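Local coordinates for protein oligogalacturonate lyase (Yersinia enterocolitica subsp. enterocolitica, PDB 3PE7) that cleaves oligogalacturonates by beta-elimination in the cytoplasm, using a seven-bladed beta-propeller that binds manganese, at residues Y14-A17 / S18-A21; L152-W155 / K156-H159. All coordinates share one frame; numbering follows the deposited sequence.

Interaction 1: residues Y14-A17 / S18-A21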
loop_
_atom_site.group_PDB
_atom_site.type_symbol
_atom_site.label_atom_id
_atom_site.label_comp_id
_atom_site.label_asym_id
_atom_site.label_seq_id
_atom_site.Cartn_x
_atom_site.Cartn_y
_atom_site.Cartn_z
ATOM N N TYR A 14 -8.155 -24.558 -3.538
ATOM C CA TYR A 14 -8.716 -24.960 -4.832
ATOM C C TYR A 14 -7.745 -24.612 -5.961
ATOM O O TYR A 14 -6.633 -24.151 -5.712
ATOM C CB TYR A 14 -10.074 -24.276 -5.057
ATOM C CG TYR A 14 -10.042 -22.771 -4.970
ATOM C CD1 TYR A 14 -9.940 -22.117 -3.727
ATOM C CD2 TYR A 14 -10.107 -21.996 -6.115
ATOM C CE1 TYR A 14 -9.906 -20.745 -3.656
ATOM C CE2 TYR A 14 -10.095 -20.629 -6.046
ATOM C CZ TYR A 14 -9.987 -20.009 -4.815
ATOM O OH TYR A 14 -9.975 -18.642 -4.743
ATOM N N GLN A 15 -8.148 -24.865 -7.198
ATOM C CA GLN A 15 -7.293 -24.576 -8.344
ATOM C C GLN A 15 -7.889 -23.439 -9.145
ATOM O O GLN A 15 -9.084 -23.444 -9.431
ATOM C CB GLN A 15 -7.196 -25.808 -9.252
ATOM C CG GLN A 15 -6.251 -26.871 -8.768
ATOM C CD GLN A 15 -6.110 -27.986 -9.791
ATOM O OE1 GLN A 15 -6.975 -28.863 -9.889
ATOM N NE2 GLN A 15 -5.027 -27.948 -10.573
ATOM N N ASP A 16 -7.056 -22.471 -9.530
ATOM C CA ASP A 16 -7.522 -21.359 -10.364
ATOM C C ASP A 16 -8.186 -21.836 -11.664
ATOM O O ASP A 16 -7.658 -22.712 -12.335
ATOM C CB ASP A 16 -6.346 -20.439 -10.706
ATOM C CG ASP A 16 -6.796 -19.172 -11.413
ATOM O OD1 ASP A 16 -6.883 -19.173 -12.657
ATOM O OD2 ASP A 16 -7.116 -18.195 -10.712
ATOM N N ALA A 17 -9.320 -21.228 -12.003
ATOM C CA ALA A 17 -10.145 -21.630 -13.155
ATOM C C ALA A 17 -9.429 -21.506 -14.496
ATOM O O ALA A 17 -9.686 -22.284 -15.406
ATOM C CB ALA A 17 -11.450 -20.832 -13.177
ATOM N N SER A 18 -8.506 -20.549 -14.594
ATOM C CA SER A 18 -7.818 -20.254 -15.842
ATOM C C SER A 18 -6.416 -20.831 -15.885
ATOM O O SER A 18 -5.990 -21.317 -16.934
ATOM C CB SER A 18 -7.743 -18.732 -16.078
ATOM O OG SER A 18 -9.026 -18.205 -16.310
ATOM N N THR A 19 -5.695 -20.784 -14.761
ATOM C CA THR A 19 -4.255 -21.126 -14.775
ATOM C C THR A 19 -3.914 -22.441 -14.085
ATOM O O THR A 19 -2.805 -22.964 -14.236
ATOM C CB THR A 19 -3.402 -20.030 -14.106
ATOM O OG1 THR A 19 -3.581 -20.092 -12.683
ATOM C CG2 THR A 19 -3.806 -18.655 -14.608
ATOM N N GLY A 20 -4.850 -22.938 -13.287
ATOM C CA GLY A 20 -4.661 -24.149 -12.525
ATOM C C GLY A 20 -3.795 -23.989 -11.289
ATOM O O GLY A 20 -3.535 -24.974 -10.596
ATOM N N ALA A 21 -3.357 -22.756 -10.995
ATOM C CA ALA A 21 -2.525 -22.500 -9.806
ATOM C C ALA A 21 -3.271 -22.821 -8.511
ATOM O O ALA A 21 -4.482 -22.631 -8.426
ATOM C CB ALA A 21 -2.075 -21.037 -9.782
#
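Asp16 grips Ser18, Thr19, Gly20 and Ala21 in the tight turn of a beta-hairpin, where strand 12-15 reverses into strand 22-25; an Asx turn lies at its heart. These two strands complete a propeller blade whose remaining strands come from the C-terminal part of the chain. The compact half of the turn is built on Asp16. With CG anti to the backbone N (chi1 -172°), its carboxylate swings toward the amides of the bend, and OD1 accepts two N-H groups. Thr19 N reaches the anti lone pair of Asp16 OD1 at 2.9 Å, while Ser18 N meets the same oxygen from above the carboxylate plane, also at 2.9 Å. The main chain of Asp16 is held too: its N donates to Ala21 O in a nearly straight bond of 2.8 Å, and its O accepts Gly20 N at 3.0 Å. Gly20, with phi at 77°, lets the chain turn back into the returning strand. Across the bend the Thr19 hydroxyl packs on Asp16, OG1 lying 3.4 Å from CB. Asp16 OD2 accepts the backbone N of Arg337, at the end of strand 331-337 in another blade, Ser18 OG bonds to NH1 of the same residue, and Thr19 OG1 to Val335 O, fastening the turn to that blade. The solvent side is looser. Ala17 and Ser18 form the exposed bend, and Gln15 extends beyond CG along the outside of the hairpin, where its NE2 makes a weak hydrogen bond of 3.3 Å to Gly20 O. Back on the compact side, Thr19 OG1 also accepts Ala21 N at 3.2 Å, an ST turn that ties the hydroxyl to the start of the returning chain.

Interaction 2: residues L152-W155 / K156-H159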
loop_
_atom_site.group_PDB
_atom_site.type_symbol
_atom_site.label_atom_id
_atom_site.label_comp_id
_atom_site.label_asym_id
_atom_site.label_seq_id
_atom_site.Cartn_x
_atom_site.Cartn_y
_atom_site.Cartn_z
ATOM N N LEU A 152 -12.844 13.429 1.005
ATOM C CA LEU A 152 -12.727 13.071 -0.409
ATOM C C LEU A 152 -13.430 11.747 -0.652
ATOM O O LEU A 152 -12.791 10.704 -0.895
ATOM C CB LEU A 152 -11.255 13.012 -0.816
ATOM C CG LEU A 152 -10.528 14.364 -0.705
ATOM C CD1 LEU A 152 -9.025 14.208 -0.993
ATOM C CD2 LEU A 152 -11.153 15.426 -1.620
ATOM N N THR A 153 -14.758 11.800 -0.580
ATOM C CA THR A 153 -15.563 10.580 -0.485
ATOM C C THR A 153 -15.968 9.988 -1.833
ATOM O O THR A 153 -16.541 8.893 -1.885
ATOM C CB THR A 153 -16.819 10.803 0.369
ATOM O OG1 THR A 153 -17.615 11.830 -0.230
ATOM C CG2 THR A 153 -16.436 11.186 1.813
ATOM N N ASP A 154 -15.690 10.713 -2.917
ATOM C CA ASP A 154 -15.907 10.222 -4.272
ATOM C C ASP A 154 -14.866 10.830 -5.214
ATOM O O ASP A 154 -14.137 11.754 -4.830
ATOM C CB ASP A 154 -17.345 10.502 -4.772
ATOM C CG ASP A 154 -17.663 11.990 -4.870
ATOM O OD1 ASP A 154 -17.019 12.704 -5.677
ATOM O OD2 ASP A 154 -18.584 12.448 -4.140
ATOM N N TRP A 155 -14.817 10.328 -6.448
ATOM C CA TRP A 155 -13.782 10.733 -7.404
ATOM C C TRP A 155 -13.918 12.135 -7.983
ATOM O O TRP A 155 -12.917 12.738 -8.367
ATOM C CB TRP A 155 -13.599 9.664 -8.491
ATOM C CG TRP A 155 -12.996 8.429 -7.892
ATOM C CD1 TRP A 155 -13.633 7.250 -7.626
ATOM C CD2 TRP A 155 -11.652 8.276 -7.417
ATOM N NE1 TRP A 155 -12.761 6.359 -7.041
ATOM C CE2 TRP A 155 -11.538 6.963 -6.899
ATOM C CE3 TRP A 155 -10.523 9.116 -7.394
ATOM C CZ2 TRP A 155 -10.345 6.467 -6.362
ATOM C CZ3 TRP A 155 -9.334 8.621 -6.857
ATOM C CH2 TRP A 155 -9.258 7.307 -6.347
ATOM N N LYS A 156 -15.143 12.668 -8.021
ATOM C CA LYS A 156 -15.349 14.068 -8.377
ATOM C C LYS A 156 -14.730 15.029 -7.349
ATOM O O LYS A 156 -14.074 16.006 -7.722
ATOM C CB LYS A 156 -16.848 14.368 -8.601
ATOM C CG LYS A 156 -17.179 15.816 -8.930
ATOM C CD LYS A 156 -16.626 16.241 -10.297
ATOM C CE LYS A 156 -17.016 17.669 -10.626
ATOM N NZ LYS A 156 -16.409 18.162 -11.907
ATOM N N LYS A 157 -14.945 14.754 -6.061
ATOM C CA LYS A 157 -14.334 15.545 -4.998
ATOM C C LYS A 157 -12.808 15.460 -5.112
ATOM O O LYS A 157 -12.122 16.472 -4.990
ATOM C CB LYS A 157 -14.780 15.049 -3.615
ATOM C CG LYS A 157 -16.238 15.380 -3.257
ATOM C CD LYS A 157 -16.690 14.535 -2.074
ATOM C CE LYS A 157 -18.097 14.905 -1.603
ATOM N NZ LYS A 157 -19.153 14.612 -2.616
ATOM N N PHE A 158 -12.305 14.254 -5.356
ATOM C CA PHE A 158 -10.863 13.997 -5.489
ATOM C C PHE A 158 -10.283 14.790 -6.657
ATOM O O PHE A 158 -9.210 15.391 -6.533
ATOM C CB PHE A 158 -10.610 12.489 -5.658
ATOM C CG PHE A 158 -9.173 12.056 -5.395
ATOM C CD1 PHE A 158 -8.777 11.605 -4.130
ATOM C CD2 PHE A 158 -8.239 12.065 -6.424
ATOM C CE1 PHE A 158 -7.459 11.200 -3.889
ATOM C CE2 PHE A 158 -6.915 11.666 -6.200
ATOM C CZ PHE A 158 -6.525 11.224 -4.939
ATOM N N HIS A 159 -11.013 14.828 -7.777
ATOM C CA HIS A 159 -10.600 15.603 -8.950
ATOM C C HIS A 159 -10.543 17.105 -8.680
ATOM O O HIS A 159 -9.512 17.751 -8.920
ATOM C CB HIS A 159 -11.517 15.299 -10.148
ATOM C CG HIS A 159 -11.112 15.995 -11.411
ATOM N ND1 HIS A 159 -11.609 17.228 -11.771
ATOM C CD2 HIS A 159 -10.247 15.637 -12.387
ATOM C CE1 HIS A 159 -11.080 17.594 -12.927
ATOM N NE2 HIS A 159 -10.242 16.651 -13.316
#
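Asp154 is the N-cap of helix 155-161, the short helix of this otherwise beta-rich chain, and its two carboxylate oxygens divide the work against Lys157. The hydrogen bonds come first: Asp154 OD1 accepts Lys157 N at 2.9 Å, met on the syn side but out of the carboxylate plane. A chi1 of 63°, which sets CG between the backbone N and carbonyl carbon, folds the carboxylate back over the first turn. Main-chain bonds then start the helix, Phe158 N to Asp154 O at 3.1 Å and His159 N to Trp155 O at 2.9 Å. The charged contact is a salt bridge: the Lys157 chain runs out beside the Thr153 hydroxyl, bends at its last torsion and brings NZ to Asp154 OD2 at 2.7 Å. Aromatic and apolar contacts occupy another side of the helix. Trp155 and Phe158 point the same way in a T-shaped pair, centroids 5.0 Å apart and planes at 62°, with Trp155 CZ3 over one face of the Phe158 ring, near its rim. Leu152 CD1 approaches that ring at 4.1 Å from Phe158 CD1, while its CD2 rests against Lys157 O. Trp189 packs on both Leu152 and Phe158, and the side chain of Trp155 lies about 5 Å from that of Gln350, a manganese ligand. With the amide-rich helix start and an ammonium group both facing its carboxylate, Asp154 is probably held ionised, so that one residue caps the helix and balances the charge of a lysine.

Both contacts are local and lie far apart on the propeller, their nearest atoms about 25 Å from each other. Each has an aspartate that accepts backbone amides, but the settings differ. In interaction 1 the aspartate is buried within a hairpin turn at the periphery, and the second oxygen of its carboxylate is spent on an adjoining blade; polar bonds dominate. Interaction 2 is a surface contact on the connection between strands 138-145 and 168-174, where the aspartate starts a helix and pairs with a lysine, and aromatic packing adds an apolar side. There the side chain of Trp155 comes within about 8 Å of the manganese ion, whereas residues 14-21 lie away from every metal.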